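PDB 5AH5: leucine--tRNA ligase, which probably catalyses the ATP-dependent attachment of L-leucine to tRNA(Leu), supplying charged leucyl-tRNA for protein synthesis. Local coordinates for residues Asp492-Phe497 with Arg538-Val543; Ser687-Leu692 with Arg709-Leu714; Glu777-Thr782 with Tyr801-Asn806. One frame throughout, in Å; residues are numbered along the deposited sequence.

Overall arrangement
The three contacts follow one another along the chain without interleaving, and each belongs to a different region of a tRNA-bound synthetase. Contact 1 lies in the class I catalytic region, its centre about 13 Å from the chain centre, where a loop meets helix 533-546 behind the bound leucyl-adenylate analogue. Contact 2, with its centre about 43 Å from that of contact 1, pairs helices 678-695 and 701-715 of the anticodon-binding domain. Contact 3 lies farther out, its centre about 57 Å and 33 Å from the centres of contacts 1 and 2, and joins helix 776-785 to edge strand 798-804 near the C-terminus. Contacts 2 and 3 each stand beside tRNA, so contact with the tRNA extends far from the active site.

Contact 1: Asp492-Phe497 with Arg538-Val543. With LSS (5'-O-(L-leucylsulfamoyl)adenosine), chain I.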
# COMPACT_ATOMS: atom_id res chain seq x y z
N ASP B 492 -8.87 11.94 4.42
CA ASP B 492 -9.73 11.49 3.36
C ASP B 492 -9.39 10.01 2.98
O ASP B 492 -10.25 9.15 2.85
CB ASP B 492 -9.54 12.29 2.09
CG ASP B 492 -9.71 13.86 2.26
OD1 ASP B 492 -9.76 14.41 3.39
OD2 ASP B 492 -9.69 14.49 1.21
N SER B 493 -8.12 9.77 2.77
CA SER B 493 -7.67 8.53 2.23
C SER B 493 -7.55 7.45 3.30
O SER B 493 -7.20 6.36 2.95
CB SER B 493 -6.34 8.77 1.46
OG SER B 493 -5.32 9.29 2.27
N SER B 494 -7.82 7.74 4.59
CA SER B 494 -7.74 6.76 5.60
C SER B 494 -8.92 5.76 5.63
O SER B 494 -8.81 4.74 6.31
CB SER B 494 -7.57 7.39 6.97
OG SER B 494 -8.76 8.04 7.40
N TRP B 495 -10.02 6.08 4.96
CA TRP B 495 -11.24 5.29 4.98
C TRP B 495 -11.96 5.24 3.62
O TRP B 495 -13.02 4.65 3.51
CB TRP B 495 -12.16 5.85 6.04
CG TRP B 495 -12.84 7.16 5.63
CD1 TRP B 495 -12.28 8.38 5.64
CD2 TRP B 495 -14.17 7.34 5.11
NE1 TRP B 495 -13.17 9.34 5.17
CE2 TRP B 495 -14.33 8.72 4.83
CE3 TRP B 495 -15.25 6.49 4.88
CZ2 TRP B 495 -15.50 9.23 4.32
CZ3 TRP B 495 -16.38 6.97 4.38
CH2 TRP B 495 -16.53 8.37 4.12
N TYR B 496 -11.38 5.80 2.57
CA TYR B 496 -12.11 5.86 1.27
C TYR B 496 -12.56 4.53 0.69
O TYR B 496 -13.53 4.46 -0.10
CB TYR B 496 -11.23 6.56 0.21
CG TYR B 496 -10.06 5.75 -0.40
CD1 TYR B 496 -8.91 5.50 0.31
CD2 TYR B 496 -10.12 5.29 -1.70
CE1 TYR B 496 -7.84 4.79 -0.25
CE2 TYR B 496 -9.06 4.58 -2.29
CZ TYR B 496 -7.94 4.32 -1.56
OH TYR B 496 -6.89 3.63 -2.12
N PHE B 497 -11.74 3.51 0.97
CA PHE B 497 -12.00 2.16 0.53
C PHE B 497 -13.30 1.60 1.16
O PHE B 497 -13.92 0.66 0.60
CB PHE B 497 -10.77 1.22 0.83
CG PHE B 497 -10.24 1.37 2.23
CD1 PHE B 497 -10.76 0.65 3.25
CD2 PHE B 497 -9.29 2.30 2.53
CE1 PHE B 497 -10.31 0.83 4.53
CE2 PHE B 497 -8.84 2.51 3.82
CZ PHE B 497 -9.36 1.78 4.82
N ARG B 538 -4.91 1.59 8.59
CA ARG B 538 -5.06 0.52 9.56
C ARG B 538 -5.63 1.10 10.86
O ARG B 538 -6.51 0.50 11.48
CB ARG B 538 -3.75 -0.22 9.82
CG ARG B 538 -3.20 -0.94 8.59
CD ARG B 538 -1.83 -1.57 8.93
NE ARG B 538 -2.06 -2.53 10.03
CZ ARG B 538 -1.40 -2.59 11.19
NH1 ARG B 538 -0.33 -1.85 11.45
NH2 ARG B 538 -1.81 -3.48 12.10
N PHE B 539 -5.16 2.28 11.26
CA PHE B 539 -5.64 2.89 12.49
C PHE B 539 -7.16 3.21 12.41
O PHE B 539 -7.94 2.89 13.32
CB PHE B 539 -4.83 4.16 12.80
CG PHE B 539 -5.47 5.07 13.81
CD1 PHE B 539 -5.86 4.60 15.05
CD2 PHE B 539 -5.68 6.42 13.52
CE1 PHE B 539 -6.44 5.43 15.99
CE2 PHE B 539 -6.28 7.26 14.45
CZ PHE B 539 -6.66 6.77 15.69
N ILE B 540 -7.59 3.77 11.31
CA ILE B 540 -8.98 4.25 11.22
C ILE B 540 -9.90 3.05 11.07
O ILE B 540 -11.06 3.11 11.52
CB ILE B 540 -9.14 5.36 10.13
CG1 ILE B 540 -8.53 6.66 10.63
CG2 ILE B 540 -10.57 5.60 9.66
CD1 ILE B 540 -9.11 7.21 11.90
N THR B 541 -9.38 1.94 10.53
CA THR B 541 -10.20 0.71 10.40
C THR B 541 -10.52 0.14 11.78
O THR B 541 -11.67 -0.19 12.08
CB THR B 541 -9.54 -0.26 9.42
OG1 THR B 541 -9.52 0.36 8.12
CG2 THR B 541 -10.35 -1.61 9.35
N LYS B 542 -9.54 0.15 12.66
CA LYS B 542 -9.74 -0.31 14.02
C LYS B 542 -10.70 0.60 14.78
O LYS B 542 -11.57 0.15 15.50
CB LYS B 542 -8.38 -0.40 14.72
CG LYS B 542 -7.46 -1.43 14.02
CD LYS B 542 -6.21 -1.71 14.79
CE LYS B 542 -5.23 -2.64 14.06
NZ LYS B 542 -5.86 -3.91 13.59
N VAL B 543 -10.53 1.89 14.62
CA VAL B 543 -11.43 2.86 15.24
C VAL B 543 -12.86 2.59 14.77
O VAL B 543 -13.74 2.44 15.60
CB VAL B 543 -10.99 4.33 14.95
CG1 VAL B 543 -12.06 5.31 15.41
CG2 VAL B 543 -9.70 4.63 15.65
C1 LSS I . -1.06 8.65 -3.99
N1 LSS I . 6.05 3.94 -10.57
O1 LSS I . 0.03 8.24 -3.65
S1 LSS I . -0.31 9.06 -6.30
C2 LSS I . 5.24 3.08 -9.94
N2 LSS I . -1.33 9.07 -5.21
O2 LSS I . 2.90 4.31 -5.77
N3 LSS I . 4.14 3.47 -9.26
O3 LSS I . 0.32 3.37 -5.51
C4 LSS I . 3.85 4.79 -9.20
N4 LSS I . -3.32 9.54 -3.42
O4 LSS I . 0.51 5.23 -8.23
C5 LSS I . 4.71 5.74 -9.76
O5 LSS I . 0.10 7.54 -6.58
C6 LSS I . 5.83 5.30 -10.43
N6 LSS I . 6.64 6.22 -11.02
C7 LSS I . -3.59 7.24 -1.33
N7 LSS I . 4.19 6.97 -9.50
C8 LSS I . 3.06 6.80 -8.75
C9 LSS I . -2.57 7.34 -2.48
N9 LSS I . 2.86 5.47 -8.60
CA LSS I . -2.16 8.73 -2.97
C10 LSS I . -2.93 7.74 -0.04
C11 LSS I . -4.11 5.76 -1.27
O1A LSS I . 0.98 9.74 -6.10
C21 LSS I . 1.81 4.81 -7.85
C22 LSS I . 1.91 5.09 -6.39
C23 LSS I . 0.50 4.76 -5.88
C24 LSS I . -0.33 5.16 -7.09
C25 LSS I . -0.87 6.59 -6.99
O2A LSS I . -0.86 9.47 -7.58
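The wall behind the leucine pocket of this class I synthetase is built where Ser494, Trp495 and Phe497 of a loop meet Ile540 and Thr541 of helix 533-546. Ser494 and Ile540 lie at the closest backbone approach, with their CA atoms 6.3 Å apart. Ser494 OG touches the first branch of the isoleucine, 3.5 Å from Ile540 CG1, and also lies 3.8 Å from Ile540 CG2, so one hydroxyl rests against both branches. Beside it, Ile540 CG2 reaches Trp495 CB at 4.0 Å. Only the root of the tryptophan is involved, because the indole leads away to pack on Ala133 and Leu137 of helix 128-143.

Phe497 makes the other half of the interface. Its ring is folded back over its own backbone, CG flanked by both N and C (chi1 47°), which brings the far rim of the ring to the helix. There Thr541 OG1 sits at the ring edge, near its plane, 3.6 Å from Phe497 CZ, while the carbonyl carbon of Trp495 lies over one face of the same ring, offset toward the rim.

The same loop presents its other side to the ligand. Tyr496 OH is 3.6 Å from methyl C11 of LSS, and Ser493 OG is 3.7 Å from methyl C10. C10 and C11 are the two methyls of the leucyl side chain. Tyr496 OH is also hydrogen-bonded to Tyr523 OH.

Both hydroxyls at the helix interface have polar partners close by: Ser494 OG bonds to Val491 O and Thr541 OG1 to Ser537 O. They can therefore meet apolar neighbours at little cost. The weakly positive rim of Phe497 probably suits the threonine oxygen, and the contact is held by shape and dispersion rather than by charge.

Contact 2: Ser687-Leu692 with Arg709-Leu714. With nucleotides of chain D.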
# COMPACT_ATOMS: atom_id res chain seq x y z
N SER B 687 5.10 -19.34 -24.56
CA SER B 687 5.50 -20.79 -24.74
C SER B 687 4.46 -21.49 -25.53
O SER B 687 4.78 -22.14 -26.49
CB SER B 687 5.65 -21.54 -23.42
OG SER B 687 6.88 -21.22 -22.81
N VAL B 688 3.19 -21.30 -25.17
CA VAL B 688 2.09 -21.92 -25.92
C VAL B 688 2.06 -21.45 -27.34
O VAL B 688 1.82 -22.25 -28.28
CB VAL B 688 0.73 -21.70 -25.22
CG1 VAL B 688 -0.46 -21.99 -26.10
CG2 VAL B 688 0.70 -22.52 -23.93
N THR B 689 2.27 -20.15 -27.52
CA THR B 689 2.27 -19.59 -28.83
C THR B 689 3.39 -20.23 -29.67
O THR B 689 3.18 -20.55 -30.80
CB THR B 689 2.48 -18.04 -28.78
OG1 THR B 689 1.53 -17.46 -27.85
CG2 THR B 689 2.41 -17.44 -30.14
N ASN B 690 4.58 -20.37 -29.11
CA ASN B 690 5.68 -21.00 -29.86
C ASN B 690 5.35 -22.44 -30.19
O ASN B 690 5.58 -22.86 -31.31
CB ASN B 690 6.99 -20.91 -29.11
CG ASN B 690 7.42 -19.48 -28.88
OD1 ASN B 690 7.12 -18.58 -29.67
ND2 ASN B 690 8.16 -19.28 -27.80
N LEU B 691 4.70 -23.12 -29.25
CA LEU B 691 4.28 -24.50 -29.39
C LEU B 691 3.41 -24.67 -30.57
O LEU B 691 3.62 -25.61 -31.38
CB LEU B 691 3.56 -25.00 -28.15
CG LEU B 691 3.07 -26.45 -28.22
CD1 LEU B 691 4.29 -27.38 -28.22
CD2 LEU B 691 2.11 -26.76 -27.09
N LEU B 692 2.46 -23.75 -30.71
CA LEU B 692 1.51 -23.85 -31.80
C LEU B 692 2.09 -23.50 -33.17
O LEU B 692 1.61 -23.99 -34.21
CB LEU B 692 0.27 -23.02 -31.51
CG LEU B 692 -0.56 -23.48 -30.31
CD1 LEU B 692 -1.79 -22.59 -30.18
CD2 LEU B 692 -0.97 -24.94 -30.45
N ARG B 709 -8.25 -20.81 -29.43
CA ARG B 709 -9.29 -20.21 -28.62
C ARG B 709 -8.92 -20.23 -27.13
O ARG B 709 -9.14 -19.27 -26.42
CB ARG B 709 -10.65 -20.87 -28.88
CG ARG B 709 -11.13 -20.54 -30.28
CD ARG B 709 -12.62 -20.37 -30.38
NE ARG B 709 -12.98 -20.13 -31.78
CZ ARG B 709 -13.20 -21.09 -32.69
NH1 ARG B 709 -13.05 -22.39 -32.36
NH2 ARG B 709 -13.52 -20.76 -33.91
N LEU B 710 -8.23 -21.27 -26.70
CA LEU B 710 -7.79 -21.33 -25.33
C LEU B 710 -6.69 -20.30 -25.07
O LEU B 710 -6.70 -19.67 -24.02
CB LEU B 710 -7.35 -22.74 -25.02
CG LEU B 710 -7.41 -23.35 -23.64
CD1 LEU B 710 -8.79 -23.20 -23.00
CD2 LEU B 710 -7.01 -24.84 -23.74
N LEU B 711 -5.78 -20.12 -26.02
CA LEU B 711 -4.69 -19.18 -25.95
C LEU B 711 -5.23 -17.74 -25.73
O LEU B 711 -4.72 -17.02 -24.91
CB LEU B 711 -3.87 -19.19 -27.27
CG LEU B 711 -2.70 -18.22 -27.42
CD1 LEU B 711 -1.84 -18.32 -26.21
CD2 LEU B 711 -1.88 -18.48 -28.67
N VAL B 712 -6.22 -17.35 -26.50
CA VAL B 712 -6.83 -16.00 -26.41
C VAL B 712 -7.64 -15.81 -25.11
O VAL B 712 -7.72 -14.67 -24.57
CB VAL B 712 -7.60 -15.75 -27.70
CG1 VAL B 712 -8.91 -15.03 -27.52
CG2 VAL B 712 -6.69 -15.00 -28.65
N ARG B 713 -8.21 -16.91 -24.59
CA ARG B 713 -8.85 -16.85 -23.29
C ARG B 713 -7.87 -16.54 -22.18
O ARG B 713 -8.14 -15.69 -21.33
CB ARG B 713 -9.62 -18.08 -22.98
CG ARG B 713 -10.80 -18.27 -23.90
CD ARG B 713 -11.89 -19.01 -23.18
NE ARG B 713 -11.83 -20.42 -23.32
CZ ARG B 713 -12.39 -21.33 -22.51
NH1 ARG B 713 -13.04 -21.05 -21.37
NH2 ARG B 713 -12.24 -22.59 -22.86
N LEU B 714 -6.71 -17.17 -22.21
CA LEU B 714 -5.68 -16.91 -21.19
C LEU B 714 -4.99 -15.52 -21.35
O LEU B 714 -4.49 -14.99 -20.42
CB LEU B 714 -4.59 -18.00 -21.22
CG LEU B 714 -5.15 -19.42 -20.93
CD1 LEU B 714 -4.09 -20.51 -21.26
CD2 LEU B 714 -5.63 -19.55 -19.49
P A D 25 9.99 -16.55 -26.13
OP1 A D 25 9.08 -16.69 -27.24
OP2 A D 25 11.40 -16.94 -26.18
O5' A D 25 9.98 -15.02 -25.64
C5' A D 25 10.81 -14.07 -26.24
C4' A D 25 10.88 -12.84 -25.38
O4' A D 25 11.36 -13.22 -24.06
C3' A D 25 11.91 -11.85 -25.90
O3' A D 25 11.33 -10.99 -26.85
C2' A D 25 12.42 -11.18 -24.65
O2' A D 25 11.68 -10.08 -24.24
C1' A D 25 12.35 -12.31 -23.63
N9 A D 25 13.60 -13.03 -23.47
C8 A D 25 13.91 -14.33 -23.78
N7 A D 25 15.13 -14.68 -23.45
C5 A D 25 15.67 -13.52 -22.91
C6 A D 25 16.94 -13.23 -22.37
N6 A D 25 17.92 -14.11 -22.29
N1 A D 25 17.14 -11.98 -21.88
C2 A D 25 16.14 -11.09 -21.95
N3 A D 25 14.92 -11.25 -22.45
C4 A D 25 14.73 -12.51 -22.88
P C D 24 11.71 -21.39 -23.53
OP1 C D 24 10.81 -22.12 -24.41
OP2 C D 24 13.10 -21.14 -23.83
O5' C D 24 11.11 -19.90 -23.35
C5' C D 24 9.71 -19.70 -23.09
C4' C D 24 9.44 -18.22 -22.77
O4' C D 24 9.99 -17.89 -21.47
C3' C D 24 10.11 -17.23 -23.68
O3' C D 24 9.37 -17.23 -24.90
C2' C D 24 10.08 -15.98 -22.83
O2' C D 24 8.79 -15.43 -22.60
C1' C D 24 10.46 -16.57 -21.48
N1 C D 24 11.90 -16.56 -21.22
C2 C D 24 12.46 -15.35 -20.84
O2 C D 24 11.72 -14.37 -20.70
N3 C D 24 13.79 -15.29 -20.61
C4 C D 24 14.55 -16.38 -20.78
N4 C D 24 15.86 -16.28 -20.49
C5 C D 24 14.01 -17.61 -21.22
C6 C D 24 12.69 -17.66 -21.43
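Leu711 projects from helix 701-715 against Val688, Thr689 and Leu692 of helix 678-695, and the interactions fall into three kinds. The first is apolar. Leu711 CD1 lies 3.9 Å from Val688 CG1, the two side chains running alongside and pointing opposite ways. The second methyl, Leu711 CD2, reaches Leu692 CD1 more loosely at 4.4 Å. Trailing straight away from its backbone nitrogen (chi1 178°), the leucine extends across the gap between the axes of segments 687-692 and 709-714, which approach no closer than 10.8 Å. These two segments run nearly antiparallel, their directions 163° apart.

The second kind is a hydroxyl packed on methyls. The Thr689 side chain stands nearly perpendicular to that of Leu711, and Thr689 OG1 is nearly equidistant from both branches, 3.7 Å from Leu711 CD2 and 3.8 Å from Leu711 CD1. This buried oxygen is satisfied by hydrogen bonds with Ile685 O and Tyr622 OH.

The third kind faces the tRNA. Asn690 ND2 donates a hydrogen bond to phosphate oxygen OP1 of A25 of chain D at 2.8 Å, essentially straight with an N-H...acceptor angle of 179°. The other end of the amide, Asn690 OD1, takes a hydrogen bond from Arg625 NH2; the two bonds together set the amide's rotation, and the arginine would probably polarise it toward stronger donation. Ser687 OG lies close to the sugar of the preceding nucleotide, 3.2 Å from C5' of C24 of chain D.

Within the helical anticodon-binding domain, the pair is packed between further helices. Leu629 of helix 617-632 touches both Leu692 and Leu711, Leu662 of helix 653-674 meets Val688 and Leu710, and helix 720-729 packs on helix 701-715 through Val712.

Contact 3: Glu777-Thr782 with Tyr801-Asn806; sequences EDILST and YRYVPN. With nucleotides of chain D.
Helix-on-sheet packing joins Ile779 and Leu780 of helix 776-785 to Tyr801 and Tyr803 of edge strand 798-804, in the small domain at the C-terminus. Ile779 meets Tyr803 with the two side chains nearly perpendicular; Ile779 CD1 is modelled 3.3 Å from Tyr803 CZ, shorter than normal contact for a methyl, so the exact value is doubtful. The next residue, Leu780, points its branches outward from the helix (chi1 -176°), and Leu780 CD2 approaches Tyr801 CE2 at 3.7 Å, oblique to the ring. Tyr801 OH is hydrogen-bonded to Glu776 OE2.

The strand is the outermost on one side of a four-stranded mixed sheet in the order 763-771, 753-760, 808-813, 798-804. Helix 776-785 lies against one face, where Ile779 also meets Leu756 and Ile770. Tyr803 is secured at the strand's end by Asn806 N, which donates to Tyr803 OH (3.3 Å), and by Pro805 N over its ring centre.

From the opposite face, Arg802 and Val804 reach the tRNA. G19 and C64 of chain D are placed like a Watson-Crick pair. Arg802 CG comes to 3.3 Å from N3 of C64 of chain D, and one face of the guanidinium looks at O6 of G19 of chain D and N4 of C64 of chain D, consistent with the tRNA-elbow contact of bacterial leucyl-tRNA synthetases.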
# COMPACT_ATOMS: atom_id res chain seq x y z
N GLU B 777 8.30 -50.89 -9.62
CA GLU B 777 9.40 -51.84 -9.82
C GLU B 777 9.94 -51.83 -11.25
O GLU B 777 11.13 -52.10 -11.48
CB GLU B 777 9.05 -53.30 -9.35
CG GLU B 777 8.03 -54.09 -10.17
CD GLU B 777 6.59 -54.04 -9.61
OE1 GLU B 777 6.22 -53.00 -8.96
OE2 GLU B 777 5.83 -55.02 -9.86
N ASP B 778 9.05 -51.58 -12.21
CA ASP B 778 9.45 -51.43 -13.63
C ASP B 778 10.21 -50.14 -13.87
O ASP B 778 11.15 -50.12 -14.69
CB ASP B 778 8.23 -51.52 -14.55
CG ASP B 778 7.57 -52.93 -14.55
OD1 ASP B 778 8.18 -53.90 -14.05
OD2 ASP B 778 6.43 -53.04 -15.08
N ILE B 779 9.84 -49.06 -13.17
CA ILE B 779 10.61 -47.83 -13.25
C ILE B 779 12.05 -48.10 -12.79
O ILE B 779 12.99 -47.86 -13.52
CB ILE B 779 10.00 -46.68 -12.43
CG1 ILE B 779 8.67 -46.28 -13.03
CG2 ILE B 779 10.96 -45.50 -12.34
CD1 ILE B 779 7.92 -45.22 -12.22
N LEU B 780 12.20 -48.66 -11.61
CA LEU B 780 13.52 -49.00 -11.10
C LEU B 780 14.29 -49.94 -12.03
O LEU B 780 15.45 -49.73 -12.32
CB LEU B 780 13.42 -49.68 -9.72
CG LEU B 780 14.74 -49.98 -9.07
CD1 LEU B 780 15.48 -48.72 -8.72
CD2 LEU B 780 14.50 -50.84 -7.84
N SER B 781 13.64 -50.97 -12.47
CA SER B 781 14.28 -51.92 -13.39
C SER B 781 14.71 -51.20 -14.72
O SER B 781 15.83 -51.39 -15.20
CB SER B 781 13.32 -53.10 -13.62
OG SER B 781 13.56 -53.63 -14.86
N THR B 782 13.88 -50.30 -15.23
CA THR B 782 14.25 -49.52 -16.41
C THR B 782 15.45 -48.58 -16.17
O THR B 782 16.36 -48.48 -17.02
CB THR B 782 13.04 -48.73 -16.96
OG1 THR B 782 12.00 -49.67 -17.21
CG2 THR B 782 13.38 -47.96 -18.28
N TYR B 801 16.31 -46.04 -2.96
CA TYR B 801 15.98 -45.04 -3.92
C TYR B 801 14.82 -44.20 -3.41
O TYR B 801 14.00 -44.64 -2.62
CB TYR B 801 15.68 -45.71 -5.25
CG TYR B 801 14.44 -46.52 -5.26
CD1 TYR B 801 13.21 -45.93 -5.43
CD2 TYR B 801 14.48 -47.89 -5.09
CE1 TYR B 801 12.05 -46.67 -5.41
CE2 TYR B 801 13.32 -48.63 -5.09
CZ TYR B 801 12.11 -48.01 -5.25
OH TYR B 801 10.95 -48.72 -5.26
N ARG B 802 14.80 -42.96 -3.87
CA ARG B 802 13.70 -42.03 -3.65
C ARG B 802 13.02 -41.76 -5.00
O ARG B 802 13.63 -41.18 -5.88
CB ARG B 802 14.30 -40.75 -3.13
CG ARG B 802 13.26 -39.64 -2.96
CD ARG B 802 12.47 -39.88 -1.69
NE ARG B 802 11.12 -39.34 -1.73
CZ ARG B 802 10.37 -39.21 -0.63
NH1 ARG B 802 10.86 -39.56 0.58
NH2 ARG B 802 9.15 -38.70 -0.75
N TYR B 803 11.80 -42.22 -5.17
CA TYR B 803 11.04 -42.00 -6.34
C TYR B 803 9.91 -41.04 -5.98
O TYR B 803 9.10 -41.33 -5.10
CB TYR B 803 10.44 -43.32 -6.82
CG TYR B 803 9.51 -43.13 -7.95
CD1 TYR B 803 9.91 -42.40 -9.08
CD2 TYR B 803 8.21 -43.65 -7.93
CE1 TYR B 803 9.06 -42.21 -10.14
CE2 TYR B 803 7.33 -43.41 -9.00
CZ TYR B 803 7.77 -42.67 -10.07
OH TYR B 803 6.99 -42.43 -11.18
N VAL B 804 9.85 -39.91 -6.65
CA VAL B 804 8.72 -38.99 -6.48
C VAL B 804 7.97 -39.10 -7.79
O VAL B 804 8.53 -38.73 -8.81
CB VAL B 804 9.21 -37.59 -6.27
CG1 VAL B 804 8.02 -36.60 -6.15
CG2 VAL B 804 10.07 -37.54 -5.02
N PRO B 805 6.70 -39.61 -7.78
CA PRO B 805 5.98 -39.94 -9.04
C PRO B 805 5.94 -38.84 -10.04
O PRO B 805 5.75 -37.70 -9.68
CB PRO B 805 4.58 -40.27 -8.58
CG PRO B 805 4.77 -40.83 -7.21
CD PRO B 805 5.87 -39.96 -6.60
N ASN B 806 6.21 -39.23 -11.28
CA ASN B 806 6.31 -38.35 -12.39
C ASN B 806 7.26 -37.15 -12.19
O ASN B 806 7.19 -36.22 -12.99
CB ASN B 806 4.90 -37.89 -12.76
CG ASN B 806 3.90 -39.05 -12.95
OD1 ASN B 806 4.20 -40.13 -13.52
ND2 ASN B 806 2.70 -38.84 -12.46
P C D 64 18.68 -38.56 4.74
OP1 C D 64 17.75 -39.66 5.03
OP2 C D 64 19.99 -38.42 5.40
O5' C D 64 18.99 -38.66 3.18
C5' C D 64 20.00 -39.52 2.68
C4' C D 64 19.99 -39.45 1.17
O4' C D 64 18.73 -39.96 0.64
C3' C D 64 20.09 -38.06 0.60
O3' C D 64 21.44 -37.62 0.58
C2' C D 64 19.53 -38.27 -0.80
O2' C D 64 20.48 -38.89 -1.63
C1' C D 64 18.39 -39.24 -0.54
N1 C D 64 17.08 -38.58 -0.35
C2 C D 64 16.38 -38.11 -1.47
O2 C D 64 16.88 -38.22 -2.59
N3 C D 64 15.19 -37.49 -1.29
C4 C D 64 14.67 -37.38 -0.06
N4 C D 64 13.48 -36.79 0.07
C5 C D 64 15.35 -37.87 1.09
C6 C D 64 16.56 -38.43 0.91
P G D 19 12.21 -27.71 -5.59
OP1 G D 19 12.86 -26.61 -6.30
OP2 G D 19 10.77 -27.94 -5.60
O5' G D 19 12.84 -29.06 -6.19
C5' G D 19 14.23 -29.12 -6.61
C4' G D 19 14.49 -30.41 -7.36
O4' G D 19 14.35 -31.52 -6.43
C3' G D 19 13.47 -30.69 -8.48
O3' G D 19 13.99 -31.29 -9.62
C2' G D 19 12.51 -31.67 -7.85
O2' G D 19 11.73 -32.47 -8.70
C1' G D 19 13.46 -32.48 -6.98
N9 G D 19 12.86 -33.21 -5.88
C8 G D 19 11.63 -33.01 -5.30
N7 G D 19 11.40 -33.81 -4.29
C5 G D 19 12.56 -34.57 -4.19
C6 G D 19 12.91 -35.60 -3.27
O6 G D 19 12.25 -36.04 -2.32
N1 G D 19 14.17 -36.11 -3.53
C2 G D 19 15.01 -35.67 -4.53
N2 G D 19 16.21 -36.28 -4.62
N3 G D 19 14.69 -34.72 -5.40
C4 G D 19 13.46 -34.21 -5.16